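Local coordinates for protein transcriptional regulator (Streptococcus pneumoniae, PDB 2GNP) that probably acts as a transcriptional regulator that responds to a sugar ligand through its putative sugar-binding domain, at residues 41-46 with 227-232; 68-73 with 98-103; 179-184 with 192-197. All coordinates share one frame; numbering follows the deposited sequence.

Interaction 1: residues 41-46 with 227-232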
# COMPACT_ATOMS: atom_id res chain seq x y z
N GLU A 41 -12.48 11.04 6.03
CA GLU A 41 -13.73 10.61 5.39
C GLU A 41 -13.76 10.90 3.88
O GLU A 41 -14.22 10.08 3.08
CB GLU A 41 -14.96 11.26 6.06
CG GLU A 41 -16.32 10.58 5.75
CD GLU A 41 -16.95 11.02 4.43
OE1 GLU A 41 -16.58 12.08 3.87
OE2 GLU A 41 -17.85 10.29 3.94
N ARG A 42 -13.30 12.09 3.51
CA ARG A 42 -13.42 12.54 2.12
C ARG A 42 -12.54 11.69 1.23
O ARG A 42 -12.98 11.27 0.17
CB ARG A 42 -13.02 13.99 2.01
CG ARG A 42 -13.53 14.68 0.71
CD ARG A 42 -13.82 16.21 0.94
NE ARG A 42 -12.62 16.85 1.36
CZ ARG A 42 -12.46 17.67 2.38
NH1 ARG A 42 -13.49 18.12 3.14
NH2 ARG A 42 -11.25 18.06 2.60
N ILE A 43 -11.33 11.42 1.71
CA ILE A 43 -10.35 10.63 0.96
C ILE A 43 -10.88 9.19 0.90
O ILE A 43 -10.88 8.58 -0.16
CB ILE A 43 -8.96 10.70 1.62
CG1 ILE A 43 -8.36 12.11 1.47
CG2 ILE A 43 -8.01 9.63 1.02
CD1 ILE A 43 -7.13 12.34 2.31
N SER A 44 -11.34 8.69 2.03
CA SER A 44 -11.83 7.31 2.10
C SER A 44 -13.01 7.05 1.20
O SER A 44 -13.14 5.95 0.63
CB SER A 44 -12.18 6.90 3.54
OG SER A 44 -11.06 6.94 4.37
N GLN A 45 -13.94 8.02 1.08
CA GLN A 45 -15.11 7.82 0.23
C GLN A 45 -14.73 7.77 -1.25
O GLN A 45 -15.27 7.00 -2.03
CB GLN A 45 -16.16 8.92 0.51
CG GLN A 45 -17.44 8.71 -0.22
CD GLN A 45 -18.12 7.39 0.20
OE1 GLN A 45 -18.34 6.52 -0.64
NE2 GLN A 45 -18.42 7.24 1.48
N VAL A 46 -13.79 8.64 -1.64
CA VAL A 46 -13.35 8.68 -3.02
C VAL A 46 -12.72 7.33 -3.31
O VAL A 46 -13.08 6.66 -4.30
CB VAL A 46 -12.39 9.82 -3.24
CG1 VAL A 46 -11.64 9.66 -4.60
CG2 VAL A 46 -13.16 11.19 -3.16
N VAL A 227 -3.46 4.33 -1.36
CA VAL A 227 -4.13 5.47 -0.74
C VAL A 227 -3.24 5.98 0.38
O VAL A 227 -2.90 5.20 1.33
CB VAL A 227 -5.51 5.03 -0.18
CG1 VAL A 227 -6.24 6.26 0.39
CG2 VAL A 227 -6.32 4.35 -1.26
N ALA A 228 -2.79 7.23 0.28
CA ALA A 228 -1.75 7.69 1.22
C ALA A 228 -1.67 9.21 1.21
O ALA A 228 -1.65 9.83 0.14
CB ALA A 228 -0.36 7.06 0.81
N TYR A 229 -1.63 9.80 2.42
CA TYR A 229 -1.52 11.25 2.51
C TYR A 229 -0.89 11.65 3.83
O TYR A 229 -0.76 10.84 4.75
CB TYR A 229 -2.87 11.89 2.32
CG TYR A 229 -3.82 11.67 3.46
CD1 TYR A 229 -4.54 10.46 3.57
CD2 TYR A 229 -4.00 12.65 4.45
CE1 TYR A 229 -5.43 10.24 4.65
CE2 TYR A 229 -4.87 12.45 5.52
CZ TYR A 229 -5.59 11.24 5.60
OH TYR A 229 -6.45 11.04 6.69
N GLY A 230 -0.49 12.91 3.89
CA GLY A 230 0.00 13.52 5.14
C GLY A 230 1.40 14.03 4.95
O GLY A 230 2.16 13.49 4.15
N ASP A 231 1.76 15.06 5.71
CA ASP A 231 3.10 15.62 5.54
C ASP A 231 4.24 14.60 5.76
O ASP A 231 5.28 14.70 5.12
CB ASP A 231 3.33 16.82 6.47
CG ASP A 231 2.48 18.01 6.12
OD1 ASP A 231 2.48 18.93 6.98
OD2 ASP A 231 1.85 18.08 5.02
N THR A 232 4.07 13.64 6.67
CA THR A 232 5.21 12.71 6.99
C THR A 232 5.37 11.66 5.86
O THR A 232 6.35 10.90 5.83
CB THR A 232 5.01 11.94 8.29
OG1 THR A 232 3.82 11.18 8.18
CG2 THR A 232 4.91 12.90 9.54
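Ile43 meets Tyr229 and Val227 with two different branches of one side chain. Its CD1 methyl sits over the centre of the Tyr229 ring, 3.4 Å from the ring centroid and only 11° off the ring normal, a CH-pi contact of close to ideal geometry. CD1 of Ile43 lies within 3.9 Å of all six ring carbons, nearest CD1 of Tyr229 at 3.4 Å. The other branch, CG2 of Ile43, rests against CG1 of Val227 at 3.9 Å in ordinary apolar packing. The branching of isoleucine suits this place: the first torsion (chi1 -69°) sets CG2 anti to the backbone N and turns it to the valine, while the extended second torsion (chi2 168°) carries CD1 out over the aromatic ring.

The tyrosine presents one flat face to that methyl. Leu39 and Ser40, from the preceding turn of helix 36-54, also touch Tyr229, as do Thr251 and Asp252 at the end of strand 248-252. Val227, the last residue of strand 223-227, is paired through its backbone with Val156, while Ala228 bonds through its backbone to Ile250. Ile28 adds an apolar neighbour to Ile43. Beyond the ring, Gly230 has a phi of 121°, in a backbone region that glycine readily adopts, and its N is bonded to Thr255 OG1.

The contact therefore packs a helix against the loop leaving the C-terminal end of a parallel strand, the end where Rossmann-like folds usually bind ligands. Across the two segments its chemistry is wholly apolar, implying cohesion through dispersion and burial, with the direction of approach set by shape and the ring's pi face.

Interaction 2: residues 68-73 with 98-103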
# COMPACT_ATOMS: atom_id res chain seq x y z
N SER A 68 -5.47 3.59 6.40
CA SER A 68 -6.07 4.06 5.16
C SER A 68 -6.96 2.98 4.52
O SER A 68 -8.07 3.26 4.06
CB SER A 68 -4.99 4.47 4.13
OG SER A 68 -4.38 5.72 4.50
N LEU A 69 -6.49 1.74 4.60
CA LEU A 69 -7.26 0.67 3.96
C LEU A 69 -8.50 0.36 4.78
O LEU A 69 -9.60 0.17 4.23
CB LEU A 69 -6.38 -0.57 3.76
CG LEU A 69 -5.27 -0.36 2.75
CD1 LEU A 69 -4.72 -1.71 2.29
CD2 LEU A 69 -5.63 0.63 1.63
N SER A 70 -8.32 0.29 6.10
CA SER A 70 -9.47 0.01 6.98
C SER A 70 -10.55 1.06 6.76
O SER A 70 -11.74 0.77 6.65
CB SER A 70 -9.03 -0.06 8.42
OG SER A 70 -10.17 -0.27 9.27
N ASN A 71 -10.12 2.31 6.66
CA ASN A 71 -11.07 3.43 6.47
C ASN A 71 -11.84 3.32 5.15
O ASN A 71 -13.01 3.69 5.06
CB ASN A 71 -10.32 4.76 6.59
CG ASN A 71 -9.80 5.06 8.02
OD1 ASN A 71 -10.22 4.44 9.05
ND2 ASN A 71 -8.92 6.04 8.10
N LEU A 72 -11.19 2.83 4.08
CA LEU A 72 -11.93 2.73 2.85
C LEU A 72 -12.84 1.52 2.90
O LEU A 72 -13.97 1.61 2.44
CB LEU A 72 -10.98 2.75 1.64
CG LEU A 72 -10.49 1.53 0.91
CD1 LEU A 72 -11.63 0.70 0.23
CD2 LEU A 72 -9.37 1.95 -0.13
N VAL A 73 -12.35 0.41 3.46
CA VAL A 73 -13.16 -0.80 3.57
C VAL A 73 -14.47 -0.52 4.34
O VAL A 73 -15.55 -0.99 3.98
CB VAL A 73 -12.38 -1.99 4.20
CG1 VAL A 73 -13.36 -3.16 4.39
CG2 VAL A 73 -11.28 -2.43 3.21
N ALA A 98 -6.50 -4.53 15.44
CA ALA A 98 -7.10 -5.70 14.77
C ALA A 98 -7.84 -5.25 13.52
O ALA A 98 -7.87 -5.97 12.53
CB ALA A 98 -8.05 -6.47 15.69
N LYS A 99 -8.45 -4.07 13.60
CA LYS A 99 -9.24 -3.49 12.48
C LYS A 99 -8.41 -3.27 11.21
O LYS A 99 -8.96 -3.23 10.07
CB LYS A 99 -9.83 -2.15 12.90
CG LYS A 99 -11.29 -2.17 13.28
CD LYS A 99 -12.18 -2.52 12.10
CE LYS A 99 -12.94 -1.29 11.54
NZ LYS A 99 -13.91 -1.76 10.52
N TYR A 100 -7.12 -3.09 11.42
CA TYR A 100 -6.15 -2.71 10.39
C TYR A 100 -5.33 -3.90 9.90
O TYR A 100 -4.50 -3.76 8.98
CB TYR A 100 -5.19 -1.65 10.96
CG TYR A 100 -5.86 -0.32 11.38
CD1 TYR A 100 -7.23 -0.09 11.19
CD2 TYR A 100 -5.09 0.69 11.97
CE1 TYR A 100 -7.83 1.14 11.57
CE2 TYR A 100 -5.67 1.91 12.35
CZ TYR A 100 -7.02 2.14 12.16
OH TYR A 100 -7.55 3.37 12.56
N HIS A 101 -5.56 -5.09 10.50
CA HIS A 101 -4.76 -6.27 10.17
C HIS A 101 -5.15 -6.76 8.74
O HIS A 101 -6.37 -6.76 8.41
CB HIS A 101 -5.09 -7.39 11.15
CG HIS A 101 -4.30 -8.61 10.90
ND1 HIS A 101 -3.11 -8.89 11.57
CD2 HIS A 101 -4.46 -9.60 10.00
CE1 HIS A 101 -2.62 -10.03 11.11
NE2 HIS A 101 -3.41 -10.46 10.14
N VAL A 102 -4.17 -7.23 7.94
CA VAL A 102 -4.53 -7.70 6.53
C VAL A 102 -5.66 -8.75 6.56
O VAL A 102 -6.55 -8.74 5.69
CB VAL A 102 -3.31 -8.22 5.72
CG1 VAL A 102 -2.72 -9.52 6.33
CG2 VAL A 102 -3.62 -8.35 4.25
N ASN A 103 -5.61 -9.70 7.50
CA ASN A 103 -6.63 -10.77 7.48
C ASN A 103 -8.01 -10.22 7.83
O ASN A 103 -9.02 -10.70 7.29
CB ASN A 103 -6.26 -11.87 8.46
CG ASN A 103 -5.05 -12.66 8.00
OD1 ASN A 103 -4.67 -12.66 6.81
ND2 ASN A 103 -4.43 -13.36 8.96
O HOH W 1 -12.39 -2.04 7.69
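Ser70 and Tyr100 bring the backbones of helix 67-75 and the 3-10 turn 98-100 to a CA-CA distance of 5.5 Å. Serine, being small, suits so close an approach: its CB lies 3.3 Å from CD1 of Tyr100, coming at the ring obliquely. With OG anti to the backbone N (chi1 177°), the hydroxyl points into the neighbouring turn, where it lies 3.3 Å from the carbonyl O of Lys99 and 3.7 Å from CE of the same lysine.

In this Rossmann-like domain, helix 67-75 follows strand 60-63, and the turn leads, through His101 at the N-cap position, into helix 102-113. Leu105 of that second helix touches Ser70 as well, and a backbone hydrogen bond between Tyr100 and Gly66 ties the turn to the loop just ahead of the first helix.

Lys99 is long and flexible enough to bend at chi2 (-65°) and chi3 (-106°), which carries CE past the serine hydroxyl and NZ on to Asp74 and a water. Its NZ forms a salt bridge with Asp74 and also donates to the water at 3.2 Å; that water in turn donates to Ser70 O at 3.1 Å.

Interaction 3: residues 179-184 with 192-197; sequences KELTKV and CRFFDS
Leu181 and Phe194 join helix 175-183 to strand 193-195, the outer strand of a beta hairpin whose other arm, 188-190, pairs antiparallel with strand 153-160 of the central sheet.

The apolar part is carried by the two leucine methyls. Leu181 holds CG anti to its carbonyl carbon (chi1 -73°), and with chi2 at 169° the fork is directed at Phe194. CD1 of Leu181 lies over one face of the Phe194 ring, 4.3 Å from its centroid and displaced toward the rim, a CH-pi contact 15° off the ring normal. CD2 of Leu181 instead reaches CB of Phe194 at 3.8 Å, so the fork spans both the ring and its stem while the side chains cross at about a right angle. Leu206 of helix 204-207 touches both residues, which makes branched aliphatic and aromatic groups apt here.

Where the helix ends, Val184 O makes a van der Waals contact with CB of Asp196 at 4.0 Å. The polar link is a water bridge. The aspartate's OD1 accepts from the backbone N of both Lys198 and Lys200, suiting a carboxylate to this turn, and the bridging water donates to Val184 O at 2.6 Å and to OD2 of Asp196 at 3.3 Å.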
# COMPACT_ATOMS: atom_id res chain seq x y z
N LYS A 179 19.23 0.20 12.43
CA LYS A 179 20.50 0.88 12.14
C LYS A 179 20.86 0.77 10.69
O LYS A 179 21.18 1.77 10.05
CB LYS A 179 21.64 0.35 13.01
CG LYS A 179 21.74 0.99 14.39
CD LYS A 179 23.12 0.65 15.09
CE LYS A 179 23.60 -0.79 14.89
NZ LYS A 179 24.41 -1.01 13.61
N GLU A 180 20.75 -0.44 10.13
CA GLU A 180 21.08 -0.68 8.74
C GLU A 180 20.11 0.04 7.79
O GLU A 180 20.55 0.61 6.80
CB GLU A 180 21.11 -2.17 8.43
CG GLU A 180 22.17 -2.92 9.23
CD GLU A 180 23.59 -2.35 8.99
OE1 GLU A 180 23.84 -1.79 7.88
OE2 GLU A 180 24.43 -2.49 9.91
N LEU A 181 18.81 0.01 8.10
CA LEU A 181 17.83 0.79 7.30
C LEU A 181 18.12 2.28 7.27
O LEU A 181 17.97 2.93 6.25
CB LEU A 181 16.41 0.51 7.77
CG LEU A 181 15.90 -0.88 7.37
CD1 LEU A 181 14.57 -1.16 8.12
CD2 LEU A 181 15.79 -1.14 5.85
N THR A 182 18.52 2.81 8.42
CA THR A 182 18.83 4.24 8.54
C THR A 182 20.12 4.54 7.76
O THR A 182 20.20 5.54 7.03
CB THR A 182 18.93 4.65 10.02
OG1 THR A 182 17.65 4.46 10.63
CG2 THR A 182 19.33 6.14 10.17
N LYS A 183 21.09 3.64 7.86
CA LYS A 183 22.37 3.85 7.14
C LYS A 183 22.16 3.99 5.63
O LYS A 183 22.83 4.80 4.97
CB LYS A 183 23.37 2.73 7.45
CG LYS A 183 24.81 3.13 7.15
CD LYS A 183 25.70 1.92 6.79
CE LYS A 183 26.40 1.32 8.01
NZ LYS A 183 27.65 0.56 7.62
N VAL A 184 21.23 3.20 5.08
CA VAL A 184 20.93 3.27 3.63
C VAL A 184 19.85 4.29 3.27
O VAL A 184 19.35 4.30 2.12
CB VAL A 184 20.61 1.89 3.01
CG1 VAL A 184 21.82 0.95 3.13
CG2 VAL A 184 19.35 1.28 3.65
N CYS A 192 5.37 -3.87 3.18
CA CYS A 192 6.36 -4.22 4.19
C CYS A 192 7.79 -4.33 3.66
O CYS A 192 8.64 -4.95 4.30
CB CYS A 192 5.89 -5.52 4.91
SG CYS A 192 4.28 -5.27 5.75
N ARG A 193 8.04 -3.70 2.52
CA ARG A 193 9.40 -3.59 1.93
C ARG A 193 9.84 -2.16 1.99
O ARG A 193 9.06 -1.25 1.70
CB ARG A 193 9.49 -4.18 0.55
CG ARG A 193 9.22 -5.72 0.65
CD ARG A 193 9.18 -6.28 -0.76
NE ARG A 193 8.96 -7.73 -0.77
CZ ARG A 193 9.86 -8.63 -0.40
NH1 ARG A 193 11.08 -8.21 0.02
NH2 ARG A 193 9.57 -9.95 -0.42
N PHE A 194 11.10 -1.99 2.39
CA PHE A 194 11.65 -0.68 2.75
C PHE A 194 12.46 -0.18 1.60
O PHE A 194 13.29 -0.92 1.06
CB PHE A 194 12.48 -0.82 4.05
CG PHE A 194 11.59 -1.13 5.24
CD1 PHE A 194 11.01 -0.09 5.95
CD2 PHE A 194 11.26 -2.45 5.58
CE1 PHE A 194 10.16 -0.34 6.99
CE2 PHE A 194 10.34 -2.70 6.65
CZ PHE A 194 9.83 -1.64 7.34
N PHE A 195 12.26 1.09 1.26
CA PHE A 195 12.98 1.67 0.11
C PHE A 195 13.60 3.02 0.42
O PHE A 195 13.21 3.70 1.38
CB PHE A 195 12.05 1.78 -1.09
CG PHE A 195 10.73 2.45 -0.78
CD1 PHE A 195 9.55 1.70 -0.68
CD2 PHE A 195 10.67 3.82 -0.53
CE1 PHE A 195 8.30 2.33 -0.41
CE2 PHE A 195 9.46 4.45 -0.24
CZ PHE A 195 8.27 3.68 -0.16
N ASP A 196 14.56 3.38 -0.43
CA ASP A 196 15.20 4.68 -0.36
C ASP A 196 14.47 5.77 -1.14
O ASP A 196 13.32 5.61 -1.58
CB ASP A 196 16.67 4.53 -0.80
CG ASP A 196 16.82 4.34 -2.31
OD1 ASP A 196 15.82 4.40 -3.09
OD2 ASP A 196 17.98 4.19 -2.76
N SER A 197 15.11 6.93 -1.31
CA SER A 197 14.42 8.10 -1.92
C SER A 197 14.04 7.95 -3.38
O SER A 197 13.30 8.80 -3.92
CB SER A 197 15.32 9.35 -1.78
OG SER A 197 16.39 9.26 -2.67
O HOH W 2 20.18 3.98 -0.35

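In the fold
From the N terminus, helix 36-54 supplies the first half of interaction 1, whose partner starts at the last residue of strand 223-227; this contact closes the longest loop, and both others lie within it. Interaction 2 closes early, linking helix 67-75 to the turn that starts helix 102-113. Interaction 3 follows in series as a short closure between helix 175-183 and the hairpin strand 193-195. Interactions 1 and 2 touch, Ser44 packing on Asn71 and Val227 on Leu72, so helices 36-54 and 67-75 pack on each other and on the end of strand 223-227. Interaction 3 stands apart, its centre about 24 Å from that of interaction 1, on the hairpin that branches from strand 153-160.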